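Local coordinates for protein peptide ABC transporter permease (Staphylococcus hominis, PDB 6EXS) that probably carries peptides across the cell membrane as a POT-family transporter, among them a thioalcohol-conjugated peptide that is a precursor of human axillary malodour, at residues A[31-36]-A[160-165]; A[300-305]-A[337-342]; A[138-141]-A[145-148]; A[366-371]-A[414-419]; A[318-321]-A[326-329]. All coordinates share one frame; numbering follows the deposited sequence.

Overall arrangement
From the N terminus, the first loop to close is the short one of contact 3, which folds the connection between helices 110-137 and 147-174 onto itself. It is nested inside the long loop closed by contact 1, where helix 16-44 meets helix 147-174. Contact 5, a beta hairpin, is likewise nested inside the loop of contact 2, which runs from helix 279-302 to helix 338-357. Contact 4 follows in series and pairs helix 364-389 with helix 396-418. No loops cross. Contacts 1 and 2, with centres about 13 Å apart, touch each other and share the bound peptide; contacts 3 and 5 lie about 45 Å apart, centre to centre.

Contact 1 (A[31-36]-A[160-165]). With C3H (2-[[(2~{R})-2-azanyl-3-[(3~{S})-3-methyl-1-oxidanyl-hexan-3-yl]sulfanyl-propanoyl]amino]ethanoic acid), chain O.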
# COMPACT_ATOMS: atom_id res chain seq x y z
N SER A 31 10.42 -8.51 3.11
CA SER A 31 10.87 -8.78 1.76
C SER A 31 10.18 -7.87 0.72
O SER A 31 10.86 -7.47 -0.23
CB SER A 31 10.74 -10.26 1.43
OG SER A 31 9.41 -10.72 1.58
N TYR A 32 8.89 -7.49 0.93
CA TYR A 32 8.21 -6.58 0.00
C TYR A 32 8.81 -5.20 0.04
O TYR A 32 9.13 -4.66 -1.02
CB TYR A 32 6.70 -6.46 0.26
CG TYR A 32 6.03 -5.36 -0.55
CD1 TYR A 32 5.83 -5.49 -1.93
CD2 TYR A 32 5.60 -4.18 0.06
CE1 TYR A 32 5.25 -4.47 -2.68
CE2 TYR A 32 5.01 -3.16 -0.68
CZ TYR A 32 4.83 -3.31 -2.05
OH TYR A 32 4.22 -2.32 -2.79
N TYR A 33 8.95 -4.62 1.25
CA TYR A 33 9.47 -3.27 1.41
C TYR A 33 10.96 -3.17 1.15
O TYR A 33 11.42 -2.13 0.71
CB TYR A 33 9.06 -2.64 2.75
CG TYR A 33 7.61 -2.22 2.74
CD1 TYR A 33 7.16 -1.21 1.91
CD2 TYR A 33 6.66 -2.90 3.51
CE1 TYR A 33 5.81 -0.86 1.84
CE2 TYR A 33 5.31 -2.56 3.46
CZ TYR A 33 4.89 -1.55 2.61
OH TYR A 33 3.57 -1.18 2.57
N GLY A 34 11.69 -4.27 1.33
CA GLY A 34 13.11 -4.34 1.07
C GLY A 34 13.39 -4.31 -0.42
O GLY A 34 14.25 -3.55 -0.88
N MET A 35 12.64 -5.13 -1.18
CA MET A 35 12.69 -5.20 -2.64
C MET A 35 12.29 -3.82 -3.21
O MET A 35 12.96 -3.32 -4.11
CB MET A 35 11.73 -6.32 -3.12
CG MET A 35 11.50 -6.41 -4.62
SD MET A 35 10.33 -5.21 -5.27
CE MET A 35 8.75 -5.66 -4.32
N ARG A 36 11.19 -3.22 -2.65
CA ARG A 36 10.64 -1.90 -3.01
C ARG A 36 11.66 -0.77 -2.83
O ARG A 36 11.80 0.08 -3.71
CB ARG A 36 9.39 -1.61 -2.16
CG ARG A 36 8.10 -1.50 -2.95
CD ARG A 36 7.76 -0.04 -3.21
NE ARG A 36 6.68 0.46 -2.35
CZ ARG A 36 6.85 1.13 -1.21
NH1 ARG A 36 8.07 1.37 -0.75
NH2 ARG A 36 5.81 1.56 -0.53
N LEU A 160 7.35 -3.24 11.28
CA LEU A 160 8.66 -3.78 11.68
C LEU A 160 9.42 -4.29 10.46
O LEU A 160 10.62 -4.04 10.33
CB LEU A 160 8.57 -4.85 12.78
CG LEU A 160 8.34 -4.33 14.20
CD1 LEU A 160 7.74 -5.41 15.07
CD2 LEU A 160 9.63 -3.79 14.83
N GLY A 161 8.70 -4.95 9.54
CA GLY A 161 9.27 -5.44 8.29
C GLY A 161 9.70 -4.27 7.41
O GLY A 161 10.83 -4.25 6.92
N ALA A 162 8.81 -3.27 7.28
CA ALA A 162 9.06 -2.03 6.53
C ALA A 162 10.21 -1.20 7.11
O ALA A 162 10.88 -0.51 6.34
CB ALA A 162 7.79 -1.20 6.47
N LEU A 163 10.43 -1.24 8.44
CA LEU A 163 11.49 -0.48 9.12
C LEU A 163 12.87 -1.13 9.00
O LEU A 163 13.82 -0.42 8.67
CB LEU A 163 11.14 -0.21 10.62
CG LEU A 163 12.27 0.24 11.56
CD1 LEU A 163 12.80 1.65 11.21
CD2 LEU A 163 11.84 0.16 13.00
N ILE A 164 12.98 -2.44 9.29
CA ILE A 164 14.24 -3.20 9.31
C ILE A 164 14.84 -3.47 7.90
O ILE A 164 16.06 -3.33 7.73
CB ILE A 164 14.07 -4.52 10.13
CG1 ILE A 164 13.65 -4.21 11.60
CG2 ILE A 164 15.34 -5.37 10.12
CD1 ILE A 164 13.04 -5.40 12.39
N SER A 165 14.02 -3.89 6.92
CA SER A 165 14.50 -4.26 5.58
C SER A 165 15.30 -3.17 4.83
O SER A 165 16.36 -3.54 4.32
CB SER A 165 13.38 -4.81 4.71
OG SER A 165 12.31 -3.90 4.54
O2 C3H O . 3.27 -0.29 5.16
C11 C3H O . 3.47 0.51 6.00
O3 C3H O . 2.58 0.92 6.83
C10 C3H O . 4.77 1.23 6.20
N1 C3H O . 5.53 1.38 4.98
C9 C3H O . 5.33 2.39 4.15
O1 C3H O . 4.22 2.72 3.75
C8 C3H O . 6.52 3.18 3.70
N C3H O . 7.73 2.43 3.98
C7 C3H O . 6.46 3.44 2.19
S C3H O . 5.92 5.08 1.65
C3 C3H O . 7.16 6.40 2.12
C4 C3H O . 8.40 6.12 1.31
C5 C3H O . 7.33 6.34 3.64
C6 C3H O . 8.45 7.17 4.24
O C3H O . 9.39 6.38 4.89
C2 C3H O . 6.64 7.79 1.77
C1 C3H O . 6.44 8.73 2.95
C C3H O . 5.94 10.08 2.51
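Ala162 is the first residue of 160-165 to meet 31-36: its CB lies 3.6 Å from CD2 of Tyr33, approaching the ring obliquely. The same methyl also borders the bound peptide, with CB of Ala162 3.7 Å from ligand atom N1. N1 in turn stands over one face of the Tyr33 ring, offset toward the rim, while CD2 of Tyr32 sits over the centre of the opposite face; the ring is thus sandwiched between its sequence neighbour and the ligand. With CG anti to its own carbonyl carbon (chi1 -75°), the Tyr33 ring runs to the ligand carboxylate, where OH lies 2.8 Å from O2. These contacts place helices 16-44 and 147-174 on the wall of the ligand pocket of this major facilitator fold, and the short segments approach to 7.9 Å with a signed crossing angle of -39°. One residue on, the carbonyl of Leu163 accepts from Ser337 OG, tying this helix to the contact of 337-342. Ser165 then packs on Gly34, their CA atoms 4.7 Å apart, a spacing made possible because Gly34 has no side chain. Ser165 OG turns back one helical turn and donates to Gly161 O at 2.8 Å; Ser165 N reaches that oxygen from the other face of the carbonyl plane, at 3.2 Å.

Contact 2 (A[300-305]-A[337-342]); sequences SIQEQG and SINPLF. With C3H (2-[[(2~{R})-2-azanyl-3-[(3~{S})-3-methyl-1-oxidanyl-hexan-3-yl]sulfanyl-propanoyl]amino]ethanoic acid), chain O.
Gln302 and Asn339 reach toward each other from opposite directions, and their amide nitrogens, NE2 of Gln302 and ND2 of Asn339, come within 3.2 Å. Both atoms are donors, so this approach is no hydrogen bond; the two amide planes are turned 55° apart. Gln302 gets there by a bend at chi2 (-79°) after a CG that lies anti to its backbone N. This is the loose part of the interface: the two segments bury just 68 Å² between them. Both touching residues are buried, so the loose side is a sparse contact and not a solvent-facing one. The tight part is the packing on the bound ligand, which touches both segments. The backbone N of Asn339, on helix 338-357, donates to the ligand hydroxyl O at 3.0 Å with an N-H...O angle of 163°. On the same residue, CB borders ligand atoms C5 and C6. CG of Pro340 stands 3.7 Å from the ligand amine N. From the facing segment, NE2 of Gln302 lies 3.3 Å from the thioether S. The absence of a side chain at Gly305 makes room for C2 of the ligand's propyl arm; separately, C of Gly305 lies 3.3 Å from the ligand methyl C4. Asn339 ND2 has its own acceptor in Glu410 OE1 of helix 396-418, a residue that also touches Gln302. With two donors facing each other, the Gln302-Asn339 pair adds no bond of its own, and in this complex the segments are joined chiefly through the ligand.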
# COMPACT_ATOMS: atom_id res chain seq x y z
N SER A 300 -1.57 10.34 -2.31
CA SER A 300 -0.86 10.80 -3.52
C SER A 300 0.51 11.35 -3.11
O SER A 300 1.53 10.89 -3.61
CB SER A 300 -1.68 11.84 -4.28
OG SER A 300 -0.93 12.42 -5.34
N ILE A 301 0.51 12.27 -2.11
CA ILE A 301 1.71 12.88 -1.55
C ILE A 301 2.51 11.85 -0.75
O ILE A 301 3.71 11.71 -1.00
CB ILE A 301 1.38 14.17 -0.75
CG1 ILE A 301 0.90 15.28 -1.74
CG2 ILE A 301 2.60 14.64 0.06
CD1 ILE A 301 0.36 16.55 -1.11
N GLN A 302 1.85 11.09 0.15
CA GLN A 302 2.52 10.05 0.94
C GLN A 302 3.23 8.97 0.09
O GLN A 302 4.39 8.68 0.34
CB GLN A 302 1.54 9.41 1.94
CG GLN A 302 2.21 8.67 3.09
CD GLN A 302 2.71 7.29 2.73
OE1 GLN A 302 2.19 6.60 1.85
NE2 GLN A 302 3.72 6.83 3.43
N GLU A 303 2.55 8.38 -0.90
CA GLU A 303 3.16 7.33 -1.73
C GLU A 303 4.27 7.85 -2.68
O GLU A 303 4.96 7.05 -3.31
CB GLU A 303 2.11 6.54 -2.50
CG GLU A 303 1.21 5.67 -1.63
CD GLU A 303 1.80 4.37 -1.12
OE1 GLU A 303 3.01 4.13 -1.31
OE2 GLU A 303 1.03 3.58 -0.53
N GLN A 304 4.46 9.19 -2.73
CA GLN A 304 5.51 9.78 -3.55
C GLN A 304 6.85 9.82 -2.83
O GLN A 304 7.86 10.14 -3.45
CB GLN A 304 5.11 11.16 -4.08
CG GLN A 304 4.39 11.11 -5.42
CD GLN A 304 3.85 12.46 -5.79
OE1 GLN A 304 4.57 13.47 -5.78
NE2 GLN A 304 2.57 12.52 -6.12
N GLY A 305 6.87 9.46 -1.55
CA GLY A 305 8.12 9.38 -0.80
C GLY A 305 8.96 8.18 -1.19
O GLY A 305 10.12 8.09 -0.78
N SER A 337 12.42 3.91 5.75
CA SER A 337 12.35 3.50 7.15
C SER A 337 11.78 4.60 8.05
O SER A 337 11.38 4.29 9.18
CB SER A 337 13.74 3.09 7.64
OG SER A 337 14.19 1.87 7.07
N ILE A 338 11.74 5.88 7.56
CA ILE A 338 11.27 7.03 8.35
C ILE A 338 9.79 6.87 8.80
O ILE A 338 9.52 6.90 10.00
CB ILE A 338 11.53 8.40 7.67
CG1 ILE A 338 13.04 8.61 7.38
CG2 ILE A 338 10.98 9.56 8.55
CD1 ILE A 338 13.39 9.75 6.48
N ASN A 339 8.87 6.72 7.84
CA ASN A 339 7.44 6.55 8.06
C ASN A 339 7.10 5.33 8.98
O ASN A 339 6.40 5.55 9.96
CB ASN A 339 6.72 6.51 6.72
CG ASN A 339 5.24 6.38 6.75
OD1 ASN A 339 4.72 5.29 6.95
ND2 ASN A 339 4.53 7.46 6.44
N PRO A 340 7.62 4.09 8.73
CA PRO A 340 7.32 2.98 9.66
C PRO A 340 7.88 3.18 11.08
O PRO A 340 7.23 2.73 12.03
CB PRO A 340 7.94 1.75 8.98
CG PRO A 340 8.27 2.18 7.59
CD PRO A 340 8.47 3.63 7.62
N LEU A 341 9.04 3.86 11.24
CA LEU A 341 9.60 4.15 12.57
C LEU A 341 8.67 5.06 13.38
O LEU A 341 8.39 4.77 14.54
CB LEU A 341 11.01 4.76 12.48
CG LEU A 341 11.66 5.20 13.81
CD1 LEU A 341 12.01 4.00 14.68
CD2 LEU A 341 12.88 6.05 13.58
N PHE A 342 8.19 6.16 12.76
CA PHE A 342 7.29 7.12 13.41
C PHE A 342 5.92 6.52 13.72
O PHE A 342 5.33 6.87 14.74
CB PHE A 342 7.18 8.42 12.62
CG PHE A 342 8.32 9.36 12.93
CD1 PHE A 342 9.60 9.12 12.45
CD2 PHE A 342 8.12 10.48 13.74
CE1 PHE A 342 10.66 9.97 12.78
CE2 PHE A 342 9.18 11.34 14.06
CZ PHE A 342 10.44 11.08 13.58
O2 C3H O . 3.27 -0.29 5.16
C11 C3H O . 3.47 0.51 6.00
O3 C3H O . 2.58 0.92 6.83
C10 C3H O . 4.77 1.23 6.20
N1 C3H O . 5.53 1.38 4.98
C9 C3H O . 5.33 2.39 4.15
O1 C3H O . 4.22 2.72 3.75
C8 C3H O . 6.52 3.18 3.70
N C3H O . 7.73 2.43 3.98
C7 C3H O . 6.46 3.44 2.19
S C3H O . 5.92 5.08 1.65
C3 C3H O . 7.16 6.40 2.12
C4 C3H O . 8.40 6.12 1.31
C5 C3H O . 7.33 6.34 3.64
C6 C3H O . 8.45 7.17 4.24
O C3H O . 9.39 6.38 4.89
C2 C3H O . 6.64 7.79 1.77
C1 C3H O . 6.44 8.73 2.95
C C3H O . 5.94 10.08 2.51

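Contact 3 (A[138-141]-A[145-148])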
# COMPACT_ATOMS: atom_id res chain seq x y z
N ARG A 138 -10.99 -13.86 11.86
CA ARG A 138 -11.82 -15.07 12.02
C ARG A 138 -11.28 -16.05 13.10
O ARG A 138 -11.89 -17.08 13.38
CB ARG A 138 -12.07 -15.77 10.66
CG ARG A 138 -13.01 -14.96 9.76
CD ARG A 138 -14.10 -15.79 9.11
NE ARG A 138 -14.14 -15.57 7.66
CZ ARG A 138 -14.88 -14.65 7.04
NH1 ARG A 138 -15.66 -13.84 7.74
NH2 ARG A 138 -14.84 -14.54 5.72
N LEU A 139 -10.17 -15.66 13.77
CA LEU A 139 -9.55 -16.37 14.89
C LEU A 139 -10.28 -16.01 16.19
O LEU A 139 -10.12 -16.72 17.18
CB LEU A 139 -8.07 -15.95 15.06
CG LEU A 139 -7.04 -16.32 13.99
CD1 LEU A 139 -5.68 -15.83 14.42
CD2 LEU A 139 -7.00 -17.81 13.74
N TYR A 140 -11.04 -14.89 16.19
CA TYR A 140 -11.79 -14.37 17.34
C TYR A 140 -13.29 -14.69 17.26
O TYR A 140 -13.92 -14.37 16.25
CB TYR A 140 -11.61 -12.84 17.48
CG TYR A 140 -10.18 -12.40 17.68
CD1 TYR A 140 -9.35 -12.15 16.59
CD2 TYR A 140 -9.65 -12.25 18.96
CE1 TYR A 140 -8.01 -11.80 16.76
CE2 TYR A 140 -8.33 -11.86 19.15
CZ TYR A 140 -7.51 -11.65 18.05
OH TYR A 140 -6.21 -11.27 18.21
N PRO A 141 -13.91 -15.23 18.34
CA PRO A 141 -15.36 -15.47 18.32
C PRO A 141 -16.18 -14.18 18.10
O PRO A 141 -15.62 -13.09 18.23
CB PRO A 141 -15.64 -16.09 19.69
CG PRO A 141 -14.33 -16.62 20.14
CD PRO A 141 -13.32 -15.66 19.61
N THR A 145 -13.94 -8.98 22.32
CA THR A 145 -13.46 -7.60 22.44
C THR A 145 -11.99 -7.44 22.06
O THR A 145 -11.57 -6.33 21.73
CB THR A 145 -13.67 -7.08 23.87
OG1 THR A 145 -13.05 -7.97 24.80
CG2 THR A 145 -15.14 -6.87 24.22
N ARG A 146 -11.20 -8.52 22.15
CA ARG A 146 -9.75 -8.53 21.85
C ARG A 146 -9.39 -8.26 20.38
O ARG A 146 -8.25 -7.86 20.12
CB ARG A 146 -9.11 -9.88 22.26
CG ARG A 146 -9.26 -10.29 23.71
CD ARG A 146 -8.62 -11.65 23.91
NE ARG A 146 -9.32 -12.71 23.19
CZ ARG A 146 -8.87 -13.95 23.05
NH1 ARG A 146 -7.70 -14.30 23.56
NH2 ARG A 146 -9.59 -14.86 22.40
N ILE A 147 -10.34 -8.50 19.44
CA ILE A 147 -10.16 -8.40 17.98
C ILE A 147 -9.41 -7.12 17.54
O ILE A 147 -8.45 -7.24 16.77
CB ILE A 147 -11.48 -8.62 17.18
CG1 ILE A 147 -11.20 -8.77 15.67
CG2 ILE A 147 -12.56 -7.56 17.46
CD1 ILE A 147 -12.24 -9.60 14.90
N ASP A 148 -9.76 -5.93 18.06
CA ASP A 148 -9.12 -4.65 17.72
C ASP A 148 -7.65 -4.58 18.13
O ASP A 148 -6.84 -4.05 17.37
CB ASP A 148 -9.91 -3.48 18.30
CG ASP A 148 -11.32 -3.39 17.77
OD1 ASP A 148 -11.56 -3.80 16.60
OD2 ASP A 148 -12.20 -2.90 18.51
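The Tyr140 ring lies with one face directly against the backbone of Ile147: CA of Ile147 is 3.9 Å from the ring centroid and only 5° off the ring normal, the geometry of a CH-pi contact. Ile147 N stands over the same face, 3.8 Å from Tyr140 CD2. The Ile147 side chain leaves the ring centre and runs toward the CB side, its CG1 anti to the backbone N (chi1 -169°) and 4.0 Å from Tyr140 CD1. Arg146 meets the ring differently. CB of Arg146 approaches Tyr140 CE2 obliquely at 3.8 Å, and the chain then bends at chi3 so that the guanidinium stands nearly upright to the ring, the planes 83° apart; CE2 lies over one guanidinium face, offset toward its rim. The groups are therefore not stacked. The short link between helix 110-137 and helix 147-174 is wrapped around this one aromatic side chain. The polar ends have partners elsewhere: Tyr140 OH pairs with His14 ND1, while the Arg146 guanidinium donates to the carbonyls of Gly13 and Gln8 and, within the turn, forms a salt bridge with Asp144. No hydrogen bond crosses between 138-141 and 145-148. The two segments thus meet by van der Waals and CH-pi contact alone, and the polar groups of the same side chains bind the turn to the N-terminal residues around strand 14-15 as well as to Asp144.

Contact 4 (A[366-371]-A[414-419])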
# COMPACT_ATOMS: atom_id res chain seq x y z
N ILE A 366 -12.69 15.93 10.26
CA ILE A 366 -11.65 16.81 10.81
C ILE A 366 -10.28 16.09 10.81
O ILE A 366 -9.29 16.69 10.36
CB ILE A 366 -12.04 17.42 12.19
CG1 ILE A 366 -13.34 18.25 12.09
CG2 ILE A 366 -10.91 18.28 12.78
CD1 ILE A 366 -14.11 18.48 13.44
N LYS A 367 -10.23 14.81 11.26
CA LYS A 367 -9.02 13.98 11.32
C LYS A 367 -8.38 13.81 9.94
O LYS A 367 -7.16 13.96 9.82
CB LYS A 367 -9.31 12.60 11.94
CG LYS A 367 -9.48 12.62 13.45
CD LYS A 367 -9.60 11.20 13.99
CE LYS A 367 -9.90 11.14 15.46
NZ LYS A 367 -9.92 9.74 15.94
N PHE A 368 -9.21 13.53 8.91
CA PHE A 368 -8.80 13.38 7.50
C PHE A 368 -8.27 14.70 6.95
O PHE A 368 -7.26 14.71 6.25
CB PHE A 368 -9.98 12.90 6.65
CG PHE A 368 -10.00 11.41 6.41
CD1 PHE A 368 -10.20 10.53 7.46
CD2 PHE A 368 -9.85 10.90 5.13
CE1 PHE A 368 -10.23 9.15 7.24
CE2 PHE A 368 -9.88 9.52 4.91
CZ PHE A 368 -10.07 8.66 5.96
N SER A 369 -8.94 15.82 7.28
CA SER A 369 -8.56 17.16 6.88
C SER A 369 -7.20 17.54 7.48
O SER A 369 -6.36 18.05 6.74
CB SER A 369 -9.64 18.17 7.28
OG SER A 369 -10.85 17.90 6.60
N ILE A 370 -6.97 17.23 8.78
CA ILE A 370 -5.71 17.47 9.49
C ILE A 370 -4.56 16.71 8.79
O ILE A 370 -3.50 17.29 8.55
CB ILE A 370 -5.81 17.11 11.00
CG1 ILE A 370 -6.75 18.07 11.74
CG2 ILE A 370 -4.43 17.07 11.67
CD1 ILE A 370 -7.38 17.46 13.06
N GLY A 371 -4.81 15.44 8.47
CA GLY A 371 -3.87 14.56 7.79
C GLY A 371 -3.44 15.05 6.42
O GLY A 371 -2.24 15.11 6.14
N SER A 414 -4.98 7.39 9.01
CA SER A 414 -5.02 5.92 8.96
C SER A 414 -5.97 5.23 9.98
O SER A 414 -6.78 4.42 9.50
CB SER A 414 -3.62 5.32 9.06
OG SER A 414 -3.17 4.85 7.80
N PRO A 415 -5.95 5.48 11.33
CA PRO A 415 -6.91 4.77 12.22
C PRO A 415 -8.37 5.17 11.96
O PRO A 415 -9.30 4.44 12.32
CB PRO A 415 -6.47 5.18 13.63
CG PRO A 415 -5.13 5.81 13.47
CD PRO A 415 -5.10 6.40 12.11
N THR A 416 -8.53 6.33 11.33
CA THR A 416 -9.78 7.00 10.95
C THR A 416 -10.37 6.42 9.65
O THR A 416 -11.59 6.33 9.53
CB THR A 416 -9.52 8.51 10.90
OG1 THR A 416 -8.69 8.88 12.00
CG2 THR A 416 -10.78 9.31 10.96
N GLY A 417 -9.50 6.05 8.70
CA GLY A 417 -9.90 5.46 7.42
C GLY A 417 -10.37 4.03 7.54
O GLY A 417 -11.34 3.64 6.89
N ASN A 418 -9.67 3.23 8.38
CA ASN A 418 -9.95 1.82 8.67
C ASN A 418 -11.27 1.64 9.43
O ASN A 418 -11.98 0.66 9.20
CB ASN A 418 -8.78 1.19 9.46
CG ASN A 418 -7.50 1.01 8.68
OD1 ASN A 418 -7.01 1.92 8.00
ND2 ASN A 418 -6.91 -0.17 8.79
N SER A 419 -11.59 2.60 10.34
CA SER A 419 -12.80 2.63 11.16
C SER A 419 -14.02 3.18 10.39
O SER A 419 -15.15 3.06 10.86
CB SER A 419 -12.57 3.45 12.42
OG SER A 419 -11.45 2.98 13.16
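Phe368 points its ring edge at the backbone between Thr416 and Gly417, with CE1 3.5 Å from Gly417 N and CZ 3.5 Å from Gly417 CA. Both Thr416 C and Gly417 CA lie in the ring plane, so the meeting is edge-on and not over a face, and the absence of a side chain at Gly417 lets the ring come this close. Alongside it, Phe368 and Thr416 slide past one another in opposite directions, CD1 of Phe368 lying 3.8 Å from CG2 of Thr416. A chi1 of -41° puts Thr416 OG1 beside the backbone N and leaves CG2 anti to it, which fits the methyl between the ring and the Lys367 chain, 3.7 Å from Lys367 CB. Lys367, extended beyond CG, crosses Thr416 with CD 3.2 Å from OG1. The polar ends have partners elsewhere: Thr416 OG1 bonds to Cys412 O, and Lys367 NZ to Gln361 OE1, with Trp354 as a cation-pi neighbour. Thr416 sits at a kink, where the N atoms of Pro415 and Thr416 lack bonds to the turn before; one turn on, Ser419 OG donates to Pro415 O at 2.7 Å. The two short helical segments approach to 9.4 Å, their directions 138° apart. Helix 279-302 also packs against this pairing of helices 364-389 and 396-418: its Leu291 and Leu294 touch Phe368, and its Trp299 touches Ser414.

Contact 5 (A[318-321]-A[326-329]); sequences DMQL and WTTR
The two strands of a beta hairpin, 320-323 and 326-329, meet here in antiparallel register. Leu321 and Thr328 form the hydrogen-bonded pair: Thr328 N donates to Leu321 O at 2.9 Å and 162°, whereas the return bond, Leu321 N to Thr328 O, is weak at 2.8 Å because its angle is only 122°. Gln320 and Arg329 make the neighbouring non-hydrogen-bonded pair, CA to CA 4.5 Å. A side chain adds to the backbone ladder: Gln320, bent at chi2 (70°), lays its amide across the partner strand, and NE2 donates within its own amide plane to Thr327 OG1 at 3.1 Å. On the face bearing Leu321 and Thr328, Leu321 CD2 touches Trp326 CH2 at 3.6 Å, meeting the indole obliquely. Asp318 OD1 accepts from Gln320 N at 3.1 Å, an Asx turn just ahead of the first strand. The Arg329 guanidinium forms salt bridges with Glu332 and Asp174. The hairpin lies against the start of helix 396-418, where Leu321 packs on Asn397 and Ile400, Met319 on Val396, and Asp318 OD1 also takes a bond from Val396 N.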
# COMPACT_ATOMS: atom_id res chain seq x y z
N ASP A 318 22.76 16.92 0.73
CA ASP A 318 24.11 16.46 1.05
C ASP A 318 24.16 15.00 1.52
O ASP A 318 25.26 14.46 1.72
CB ASP A 318 24.81 17.42 2.05
CG ASP A 318 24.15 17.63 3.41
OD1 ASP A 318 23.20 16.88 3.74
OD2 ASP A 318 24.60 18.52 4.15
N MET A 319 22.97 14.37 1.70
CA MET A 319 22.76 13.00 2.19
C MET A 319 23.53 12.76 3.49
O MET A 319 24.02 11.66 3.75
CB MET A 319 23.10 11.95 1.11
CG MET A 319 22.11 11.91 -0.05
SD MET A 319 20.38 11.67 0.42
CE MET A 319 20.39 10.00 0.88
N GLN A 320 23.63 13.82 4.30
CA GLN A 320 24.41 13.82 5.54
C GLN A 320 23.55 14.24 6.75
O GLN A 320 23.29 15.42 6.94
CB GLN A 320 25.66 14.74 5.34
CG GLN A 320 26.70 14.69 6.45
CD GLN A 320 27.48 13.41 6.54
OE1 GLN A 320 27.63 12.65 5.57
NE2 GLN A 320 28.05 13.15 7.72
N LEU A 321 23.07 13.26 7.52
CA LEU A 321 22.27 13.53 8.72
C LEU A 321 23.15 14.31 9.71
O LEU A 321 24.33 13.98 9.86
CB LEU A 321 21.79 12.20 9.33
CG LEU A 321 20.87 12.24 10.55
CD1 LEU A 321 19.55 12.94 10.26
CD2 LEU A 321 20.57 10.82 11.02
N TRP A 326 25.96 15.19 16.15
CA TRP A 326 25.94 13.84 15.59
C TRP A 326 25.76 13.93 14.08
O TRP A 326 24.69 14.28 13.60
CB TRP A 326 24.84 12.97 16.23
CG TRP A 326 24.71 11.60 15.61
CD1 TRP A 326 25.71 10.72 15.35
CD2 TRP A 326 23.50 11.00 15.13
NE1 TRP A 326 25.20 9.59 14.75
CE2 TRP A 326 23.85 9.72 14.62
CE3 TRP A 326 22.15 11.38 15.13
CZ2 TRP A 326 22.89 8.84 14.09
CZ3 TRP A 326 21.20 10.50 14.62
CH2 TRP A 326 21.58 9.25 14.11
N THR A 327 26.83 13.64 13.33
CA THR A 327 26.81 13.72 11.87
C THR A 327 27.16 12.35 11.27
O THR A 327 28.13 11.71 11.69
CB THR A 327 27.66 14.92 11.37
OG1 THR A 327 27.44 15.14 9.98
CG2 THR A 327 29.16 14.78 11.66
N THR A 328 26.34 11.88 10.32
CA THR A 328 26.52 10.59 9.66
C THR A 328 25.94 10.59 8.25
O THR A 328 24.96 11.30 8.00
CB THR A 328 25.97 9.44 10.55
OG1 THR A 328 26.48 8.19 10.07
CG2 THR A 328 24.44 9.39 10.63
N ARG A 329 26.52 9.78 7.34
CA ARG A 329 26.04 9.60 5.96
C ARG A 329 24.69 8.86 6.02
O ARG A 329 24.57 7.87 6.74
CB ARG A 329 27.04 8.77 5.15
CG ARG A 329 26.71 8.66 3.67
CD ARG A 329 26.86 7.24 3.17
NE ARG A 329 25.99 6.99 2.01
CZ ARG A 329 25.49 5.81 1.69
NH1 ARG A 329 25.76 4.73 2.42
NH2 ARG A 329 24.70 5.68 0.62